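Local coordinates for glucosidase (Croceicoccus marinus, PDB 5Z3K), which probably hydrolyses O-glycosidic bonds as a beta-glucosidase of glycoside hydrolase family 39, at residues A[4-14]-A[421-432]; A[433-444]-A[475-483]. All coordinates share one frame; numbering follows the deposited sequence.

Overall arrangement
Both contacts lie in the beta domain beside the eight-stranded barrel, their centres about 28 Å from the centre of the chain, and belong to one mixed sheet that curls over on itself. Contact 1 pairs the N-terminal strand with 423-429, and contact 2 pairs the next strand in the chain with the C-terminal one. Their centres are about 13 Å apart. Both are partly buried; the inner face of contact 1 is largely apolar, that of contact 2 aliphatic in the middle and charged at one end. Tyr424 reaches across to Glu476, and Ile428 packs on Ile480. Contact 1 is parallel and mainly backbone and aliphatic; contact 2 is antiparallel and adds salt bridges and a tryptophan packed on an arginine chain.

Contact 1 (A[4-14]-A[421-432]); sequences DLIAKLSVNAG and YSGYTLEIGHLP
The methyl group of Ala7 sits almost exactly over the middle of the Tyr421 ring, with CB 3.5 Å from the ring centroid and 1° off the normal, a CH-pi contact. With Tyr421 CG anti to its own carbonyl carbon (chi1 -64°), the ring is set beside the 5-7 backbone, Ala7 CB over one face and Leu5 O near its plane at the edge. Beside it Ser422 N donates to Leu5 O at 2.9 Å, and Ser422 OG gives Asp4 OD1 a weak bond. From there strands 6-13 and 423-429 run parallel, their directions 22° apart, and are stitched by seven backbone bonds from Ala7 N to Gly423 O through Ala13 N to Gly429 O; Leu9 N to Thr425 O is typical at 2.8 Å. Ala7, Leu9 and Val11 share the inner face with Tyr424, Leu426 and Ile428. Here Leu426 CD1 fits between neighbours, 3.6 Å from Leu9 CB and 3.9 Å from Val11 CG2, and Ile428 CG2 lies 3.7 Å from Ala13 CB. Asn12, on the outer face, folds back in an Asx turn, its OD1 taking Gly14 N at 3.0 Å where the chain turns a corner; Asn12 OD1 also lies 3.6 Å from His430 CB as the two side chains cross. Strand 6-13 has 345-350 on its other side and 423-429 has 464-469; both those pairings are antiparallel, and 6-13 with 423-429 is the only parallel pair in the sheet. Phe357 meets the Tyr421 ring edge-to-face, and the inner-face aliphatic residues pack on strands 357-363, 369-376 and 474-482.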
# COMPACT_ATOMS: atom_id res chain seq x y z
N ASP A 4 11.36 19.23 -28.41
CA ASP A 4 11.47 17.88 -27.86
C ASP A 4 12.60 17.77 -26.84
O ASP A 4 13.78 17.77 -27.19
CB ASP A 4 11.68 16.87 -28.99
CG ASP A 4 10.38 16.27 -29.47
OD1 ASP A 4 9.32 16.71 -28.99
OD2 ASP A 4 10.43 15.35 -30.33
N LEU A 5 12.22 17.71 -25.57
CA LEU A 5 13.17 17.50 -24.49
C LEU A 5 13.30 16.01 -24.20
O LEU A 5 12.30 15.33 -23.97
CB LEU A 5 12.72 18.25 -23.24
CG LEU A 5 12.53 19.75 -23.49
CD1 LEU A 5 11.74 20.37 -22.36
CD2 LEU A 5 13.88 20.42 -23.65
N ILE A 6 14.54 15.51 -24.23
CA ILE A 6 14.82 14.09 -24.08
C ILE A 6 15.61 13.90 -22.80
O ILE A 6 16.70 14.47 -22.65
CB ILE A 6 15.57 13.53 -25.30
CG1 ILE A 6 14.81 13.83 -26.60
CG2 ILE A 6 15.83 12.04 -25.13
CD1 ILE A 6 13.50 13.06 -26.76
N ALA A 7 15.07 13.11 -21.88
CA ALA A 7 15.79 12.78 -20.66
C ALA A 7 16.90 11.78 -20.94
O ALA A 7 16.76 10.89 -21.79
CB ALA A 7 14.82 12.23 -19.61
N LYS A 8 18.00 11.90 -20.21
CA LYS A 8 19.17 11.06 -20.40
C LYS A 8 19.42 10.23 -19.15
O LYS A 8 19.77 10.77 -18.10
CB LYS A 8 20.39 11.92 -20.75
CG LYS A 8 20.35 12.42 -22.19
CD LYS A 8 21.29 13.59 -22.39
CE LYS A 8 21.24 14.11 -23.82
NZ LYS A 8 22.18 15.27 -23.99
N LEU A 9 19.26 8.91 -19.27
CA LEU A 9 19.35 8.00 -18.13
C LEU A 9 20.50 7.03 -18.33
O LEU A 9 20.78 6.61 -19.45
CB LEU A 9 18.05 7.21 -17.94
CG LEU A 9 16.81 8.05 -17.69
CD1 LEU A 9 15.54 7.22 -17.85
CD2 LEU A 9 16.91 8.64 -16.29
N SER A 10 21.16 6.68 -17.23
CA SER A 10 22.20 5.67 -17.29
C SER A 10 22.07 4.75 -16.08
O SER A 10 21.81 5.20 -14.97
CB SER A 10 23.60 6.30 -17.32
OG SER A 10 23.70 7.32 -16.36
N VAL A 11 22.28 3.45 -16.33
CA VAL A 11 22.20 2.41 -15.32
C VAL A 11 23.47 1.58 -15.37
O VAL A 11 23.94 1.21 -16.46
CB VAL A 11 20.97 1.50 -15.56
CG1 VAL A 11 21.08 0.21 -14.75
CG2 VAL A 11 19.70 2.26 -15.23
N ASN A 12 24.05 1.29 -14.21
CA ASN A 12 25.11 0.30 -14.08
C ASN A 12 24.46 -0.99 -13.60
O ASN A 12 24.08 -1.10 -12.43
CB ASN A 12 26.21 0.75 -13.12
CG ASN A 12 27.43 -0.16 -13.15
OD1 ASN A 12 27.32 -1.36 -13.40
ND2 ASN A 12 28.62 0.41 -12.90
N ALA A 13 24.35 -1.97 -14.49
CA ALA A 13 23.66 -3.22 -14.20
C ALA A 13 24.54 -4.27 -13.53
O ALA A 13 24.06 -5.36 -13.22
CB ALA A 13 23.06 -3.80 -15.49
N GLY A 14 25.81 -3.95 -13.26
CA GLY A 14 26.74 -4.95 -12.78
C GLY A 14 27.08 -4.86 -11.31
O GLY A 14 27.84 -5.69 -10.81
N TYR A 421 9.68 16.52 -20.45
CA TYR A 421 10.26 15.55 -21.37
C TYR A 421 9.19 14.91 -22.25
O TYR A 421 8.10 14.58 -21.79
CB TYR A 421 10.99 14.45 -20.61
CG TYR A 421 12.18 14.90 -19.81
CD1 TYR A 421 13.25 15.54 -20.42
CD2 TYR A 421 12.25 14.66 -18.44
CE1 TYR A 421 14.35 15.94 -19.69
CE2 TYR A 421 13.35 15.06 -17.70
CZ TYR A 421 14.39 15.71 -18.34
OH TYR A 421 15.47 16.10 -17.60
N SER A 422 9.54 14.72 -23.51
CA SER A 422 8.71 13.97 -24.44
C SER A 422 9.28 12.58 -24.71
O SER A 422 8.63 11.78 -25.40
CB SER A 422 8.58 14.74 -25.76
OG SER A 422 9.83 14.83 -26.42
N GLY A 423 10.45 12.27 -24.17
CA GLY A 423 11.04 10.96 -24.36
C GLY A 423 12.32 10.85 -23.56
O GLY A 423 12.68 11.74 -22.80
N TYR A 424 13.00 9.72 -23.75
CA TYR A 424 14.19 9.42 -22.98
C TYR A 424 15.15 8.61 -23.84
O TYR A 424 14.74 7.94 -24.79
CB TYR A 424 13.85 8.64 -21.69
CG TYR A 424 13.37 7.24 -21.97
CD1 TYR A 424 14.27 6.18 -22.10
CD2 TYR A 424 12.01 6.97 -22.17
CE1 TYR A 424 13.84 4.90 -22.40
CE2 TYR A 424 11.58 5.68 -22.46
CZ TYR A 424 12.49 4.66 -22.57
OH TYR A 424 12.06 3.39 -22.87
N THR A 425 16.42 8.67 -23.48
CA THR A 425 17.36 7.65 -23.92
C THR A 425 18.03 7.11 -22.67
O THR A 425 18.25 7.84 -21.71
CB THR A 425 18.38 8.18 -24.94
OG1 THR A 425 19.24 7.11 -25.34
CG2 THR A 425 19.20 9.31 -24.35
N LEU A 426 18.31 5.80 -22.68
CA LEU A 426 18.72 5.08 -21.48
C LEU A 426 19.89 4.17 -21.83
O LEU A 426 19.76 3.31 -22.69
CB LEU A 426 17.54 4.24 -20.94
CG LEU A 426 17.89 3.11 -19.96
CD1 LEU A 426 18.47 3.68 -18.65
CD2 LEU A 426 16.66 2.23 -19.67
N GLU A 427 21.03 4.35 -21.16
CA GLU A 427 22.19 3.51 -21.42
C GLU A 427 22.42 2.58 -20.23
O GLU A 427 22.66 3.04 -19.11
CB GLU A 427 23.44 4.35 -21.68
CG GLU A 427 24.69 3.50 -21.89
CD GLU A 427 25.78 4.20 -22.70
OE1 GLU A 427 25.52 5.28 -23.27
OE2 GLU A 427 26.89 3.64 -22.77
N ILE A 428 22.35 1.28 -20.48
CA ILE A 428 22.60 0.27 -19.46
C ILE A 428 23.95 -0.37 -19.76
O ILE A 428 24.14 -0.96 -20.82
CB ILE A 428 21.49 -0.80 -19.43
CG1 ILE A 428 20.10 -0.15 -19.35
CG2 ILE A 428 21.70 -1.72 -18.26
CD1 ILE A 428 19.31 -0.18 -20.65
N GLY A 429 24.88 -0.25 -18.82
CA GLY A 429 26.18 -0.83 -19.00
C GLY A 429 26.46 -1.96 -18.04
O GLY A 429 25.74 -2.13 -17.05
N HIS A 430 27.50 -2.75 -18.33
CA HIS A 430 27.98 -3.81 -17.45
C HIS A 430 26.89 -4.84 -17.12
O HIS A 430 26.70 -5.22 -15.96
CB HIS A 430 28.56 -3.22 -16.16
CG HIS A 430 29.67 -2.26 -16.40
ND1 HIS A 430 30.92 -2.65 -16.81
CD2 HIS A 430 29.71 -0.91 -16.30
CE1 HIS A 430 31.70 -1.59 -16.95
NE2 HIS A 430 30.99 -0.52 -16.64
N LEU A 431 26.17 -5.30 -18.15
CA LEU A 431 25.20 -6.36 -17.93
C LEU A 431 25.90 -7.52 -17.23
O LEU A 431 27.01 -7.90 -17.64
CB LEU A 431 24.57 -6.82 -19.24
CG LEU A 431 23.62 -5.82 -19.90
CD1 LEU A 431 23.11 -6.31 -21.26
CD2 LEU A 431 22.45 -5.50 -18.98
N PRO A 432 25.33 -8.07 -16.15
CA PRO A 432 26.14 -8.89 -15.23
C PRO A 432 26.48 -10.26 -15.78
O PRO A 432 27.44 -10.87 -15.29
CB PRO A 432 25.26 -8.99 -13.98
CG PRO A 432 23.85 -8.80 -14.48
CD PRO A 432 23.95 -7.86 -15.66

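Contact 2 (A[433-444]-A[475-483]); sequences WGDGPHRVVRYR and VELIEITRV
Glu476 OE2 is shared by two arginines of 433-444 that approach it differently. Arg442 NH1 meets it at 2.8 Å on the syn side but tilted out of the carboxylate plane, the guanidinium turned 69° from the carboxylate. Arg444, its chain bent at chi2 and chi3, comes side-on with NE and NH2, both to this one oxygen from above the carboxylate plane. Arg442 has a second salt-bridge partner in Asp455 and Arg444 one in Asp446, while Glu476 OE1 bonds Tyr424. A glutamine here would probably leave the two guanidinium groups without their shared negative charge and less firmly fixed. At the far end, the aliphatic part of Arg482 lies over the face of Trp433: Arg482 CB stands 3.7 Å from the centroid of the five-membered ring, while the guanidinium, turned 70° from the indole, goes to Asp368. At the indole edge, Ile480 CG2 lies 3.9 Å from Trp433 CZ2, and Pro437 CB packs on Val483 CB at 3.9 Å. Tyr443 and Leu477 lie side by side on the other face from Glu476, with Tyr443 CD1 4.0 Å from Leu477 CD2, and both touch Leu336 of helix 329-341. Paired backbone bonds join Arg439 to Thr481, Val441 to Glu479 and Tyr443 to Leu477. This is regular antiparallel pairing, consistent with the beta-sandwich domain that accompanies the barrel in family 39.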
# COMPACT_ATOMS: atom_id res chain seq x y z
N TRP A 433 25.73 -10.76 -16.75
CA TRP A 433 26.04 -12.04 -17.37
C TRP A 433 27.01 -11.90 -18.54
O TRP A 433 27.28 -12.90 -19.22
CB TRP A 433 24.74 -12.71 -17.84
CG TRP A 433 23.94 -11.82 -18.71
CD1 TRP A 433 24.14 -11.57 -20.03
CD2 TRP A 433 22.80 -11.03 -18.33
NE1 TRP A 433 23.20 -10.68 -20.50
CE2 TRP A 433 22.37 -10.33 -19.47
CE3 TRP A 433 22.11 -10.85 -17.13
CZ2 TRP A 433 21.29 -9.46 -19.45
CZ3 TRP A 433 21.03 -10.00 -17.11
CH2 TRP A 433 20.62 -9.32 -18.26
N GLY A 434 27.52 -10.71 -18.79
CA GLY A 434 28.54 -10.51 -19.79
C GLY A 434 28.01 -9.98 -21.10
O GLY A 434 26.94 -9.37 -21.19
N ASP A 435 28.78 -10.23 -22.16
CA ASP A 435 28.52 -9.63 -23.46
C ASP A 435 27.83 -10.59 -24.43
O ASP A 435 27.83 -10.35 -25.64
CB ASP A 435 29.82 -9.10 -24.06
CG ASP A 435 30.83 -10.19 -24.38
OD1 ASP A 435 30.50 -11.39 -24.23
OD2 ASP A 435 31.96 -9.85 -24.77
N GLY A 436 27.24 -11.66 -23.91
CA GLY A 436 26.54 -12.62 -24.74
C GLY A 436 25.15 -12.16 -25.14
O GLY A 436 24.79 -10.99 -24.99
N PRO A 437 24.35 -13.09 -25.67
CA PRO A 437 23.00 -12.73 -26.13
C PRO A 437 22.11 -12.27 -24.98
O PRO A 437 22.14 -12.82 -23.88
CB PRO A 437 22.48 -14.03 -26.75
CG PRO A 437 23.71 -14.82 -27.07
CD PRO A 437 24.70 -14.48 -26.00
N HIS A 438 21.30 -11.25 -25.25
CA HIS A 438 20.34 -10.74 -24.29
C HIS A 438 19.05 -10.38 -25.01
O HIS A 438 19.02 -10.23 -26.23
CB HIS A 438 20.88 -9.53 -23.52
CG HIS A 438 21.34 -8.40 -24.40
ND1 HIS A 438 22.64 -7.96 -24.41
CD2 HIS A 438 20.66 -7.61 -25.26
CE1 HIS A 438 22.76 -6.95 -25.26
NE2 HIS A 438 21.57 -6.72 -25.79
N ARG A 439 17.98 -10.24 -24.23
CA ARG A 439 16.68 -9.81 -24.73
C ARG A 439 16.27 -8.51 -24.06
O ARG A 439 16.43 -8.36 -22.84
CB ARG A 439 15.59 -10.87 -24.49
CG ARG A 439 14.32 -10.62 -25.29
CD ARG A 439 13.25 -11.70 -25.11
NE ARG A 439 12.07 -11.35 -25.91
CZ ARG A 439 10.83 -11.77 -25.66
NH1 ARG A 439 10.59 -12.56 -24.62
NH2 ARG A 439 9.83 -11.38 -26.45
N VAL A 440 15.77 -7.57 -24.85
CA VAL A 440 15.23 -6.29 -24.37
C VAL A 440 13.74 -6.28 -24.66
O VAL A 440 13.33 -6.33 -25.83
CB VAL A 440 15.92 -5.10 -25.04
CG1 VAL A 440 15.44 -3.80 -24.41
CG2 VAL A 440 17.44 -5.24 -25.00
N VAL A 441 12.93 -6.18 -23.61
CA VAL A 441 11.48 -6.10 -23.74
C VAL A 441 11.00 -4.81 -23.09
O VAL A 441 11.56 -4.35 -22.09
CB VAL A 441 10.79 -7.33 -23.10
CG1 VAL A 441 9.29 -7.22 -23.23
CG2 VAL A 441 11.28 -8.61 -23.74
N ARG A 442 9.95 -4.21 -23.66
CA ARG A 442 9.41 -2.96 -23.15
C ARG A 442 7.90 -3.09 -22.95
O ARG A 442 7.20 -3.55 -23.85
CB ARG A 442 9.72 -1.81 -24.12
CG ARG A 442 8.87 -0.56 -23.96
CD ARG A 442 9.38 0.55 -24.91
NE ARG A 442 8.85 0.46 -26.27
CZ ARG A 442 7.85 1.20 -26.75
NH1 ARG A 442 7.24 2.09 -25.97
NH2 ARG A 442 7.45 1.04 -28.00
N TYR A 443 7.42 -2.67 -21.76
CA TYR A 443 6.00 -2.64 -21.41
C TYR A 443 5.58 -1.20 -21.12
O TYR A 443 6.35 -0.42 -20.56
CB TYR A 443 5.69 -3.50 -20.17
CG TYR A 443 6.22 -4.91 -20.23
CD1 TYR A 443 7.54 -5.18 -19.90
CD2 TYR A 443 5.40 -5.97 -20.58
CE1 TYR A 443 8.04 -6.47 -19.94
CE2 TYR A 443 5.90 -7.26 -20.63
CZ TYR A 443 7.21 -7.50 -20.31
OH TYR A 443 7.71 -8.77 -20.35
N ARG A 444 4.33 -0.87 -21.48
CA ARG A 444 3.87 0.52 -21.44
C ARG A 444 2.48 0.62 -20.83
O ARG A 444 1.58 -0.14 -21.20
CB ARG A 444 3.83 1.10 -22.86
CG ARG A 444 3.15 2.44 -22.99
CD ARG A 444 3.98 3.54 -22.33
NE ARG A 444 5.27 3.71 -22.99
CZ ARG A 444 5.51 4.59 -23.96
NH1 ARG A 444 4.53 5.37 -24.41
NH2 ARG A 444 6.72 4.70 -24.49
N VAL A 475 4.02 5.43 -18.25
CA VAL A 475 4.85 4.57 -17.41
C VAL A 475 5.46 3.48 -18.30
O VAL A 475 4.75 2.86 -19.10
CB VAL A 475 4.03 3.93 -16.26
CG1 VAL A 475 4.92 3.03 -15.40
CG2 VAL A 475 3.38 5.03 -15.41
N GLU A 476 6.77 3.32 -18.21
CA GLU A 476 7.45 2.31 -19.02
C GLU A 476 8.40 1.41 -18.23
O GLU A 476 9.20 1.89 -17.42
CB GLU A 476 8.21 2.98 -20.17
CG GLU A 476 8.71 2.02 -21.22
CD GLU A 476 8.61 2.58 -22.63
OE1 GLU A 476 9.64 3.07 -23.14
OE2 GLU A 476 7.51 2.54 -23.21
N LEU A 477 8.31 0.11 -18.48
CA LEU A 477 9.20 -0.86 -17.86
C LEU A 477 10.07 -1.44 -18.96
O LEU A 477 9.56 -1.96 -19.95
CB LEU A 477 8.42 -1.99 -17.17
CG LEU A 477 9.29 -3.11 -16.58
CD1 LEU A 477 10.14 -2.55 -15.45
CD2 LEU A 477 8.41 -4.26 -16.07
N ILE A 478 11.38 -1.31 -18.79
CA ILE A 478 12.35 -1.92 -19.68
C ILE A 478 12.89 -3.14 -18.97
O ILE A 478 13.41 -3.02 -17.85
CB ILE A 478 13.48 -0.95 -20.05
CG1 ILE A 478 12.92 0.34 -20.64
CG2 ILE A 478 14.50 -1.65 -20.96
CD1 ILE A 478 11.99 0.13 -21.83
N GLU A 479 12.79 -4.29 -19.61
CA GLU A 479 13.25 -5.54 -19.03
C GLU A 479 14.35 -6.11 -19.90
O GLU A 479 14.13 -6.35 -21.09
CB GLU A 479 12.09 -6.53 -18.91
CG GLU A 479 12.36 -7.65 -17.95
CD GLU A 479 11.08 -8.34 -17.52
OE1 GLU A 479 10.46 -7.90 -16.52
OE2 GLU A 479 10.70 -9.30 -18.21
N ILE A 480 15.53 -6.33 -19.32
CA ILE A 480 16.67 -6.92 -20.02
C ILE A 480 16.97 -8.28 -19.39
O ILE A 480 17.13 -8.37 -18.17
CB ILE A 480 17.90 -6.01 -19.98
CG1 ILE A 480 17.53 -4.61 -20.46
CG2 ILE A 480 19.02 -6.58 -20.85
CD1 ILE A 480 18.55 -3.60 -20.12
N THR A 481 17.04 -9.32 -20.22
CA THR A 481 17.25 -10.67 -19.70
C THR A 481 18.38 -11.37 -20.43
O THR A 481 18.66 -11.09 -21.60
CB THR A 481 15.99 -11.52 -19.83
OG1 THR A 481 15.54 -11.48 -21.19
CG2 THR A 481 14.91 -10.96 -18.92
N ARG A 482 19.04 -12.28 -19.71
CA ARG A 482 20.01 -13.15 -20.35
C ARG A 482 19.28 -14.14 -21.24
O ARG A 482 18.24 -14.69 -20.86
CB ARG A 482 20.84 -13.89 -19.30
CG ARG A 482 21.93 -14.78 -19.89
CD ARG A 482 22.73 -15.48 -18.81
NE ARG A 482 21.88 -16.27 -17.94
CZ ARG A 482 21.49 -17.52 -18.21
NH1 ARG A 482 21.89 -18.11 -19.33
NH2 ARG A 482 20.71 -18.17 -17.35
N VAL A 483 19.81 -14.35 -22.45
CA VAL A 483 19.25 -15.33 -23.37
C VAL A 483 20.04 -16.62 -23.24
O VAL A 483 21.26 -16.63 -23.45
CB VAL A 483 19.24 -14.81 -24.82
CG1 VAL A 483 19.04 -15.96 -25.79
CG2 VAL A 483 18.15 -13.78 -25.00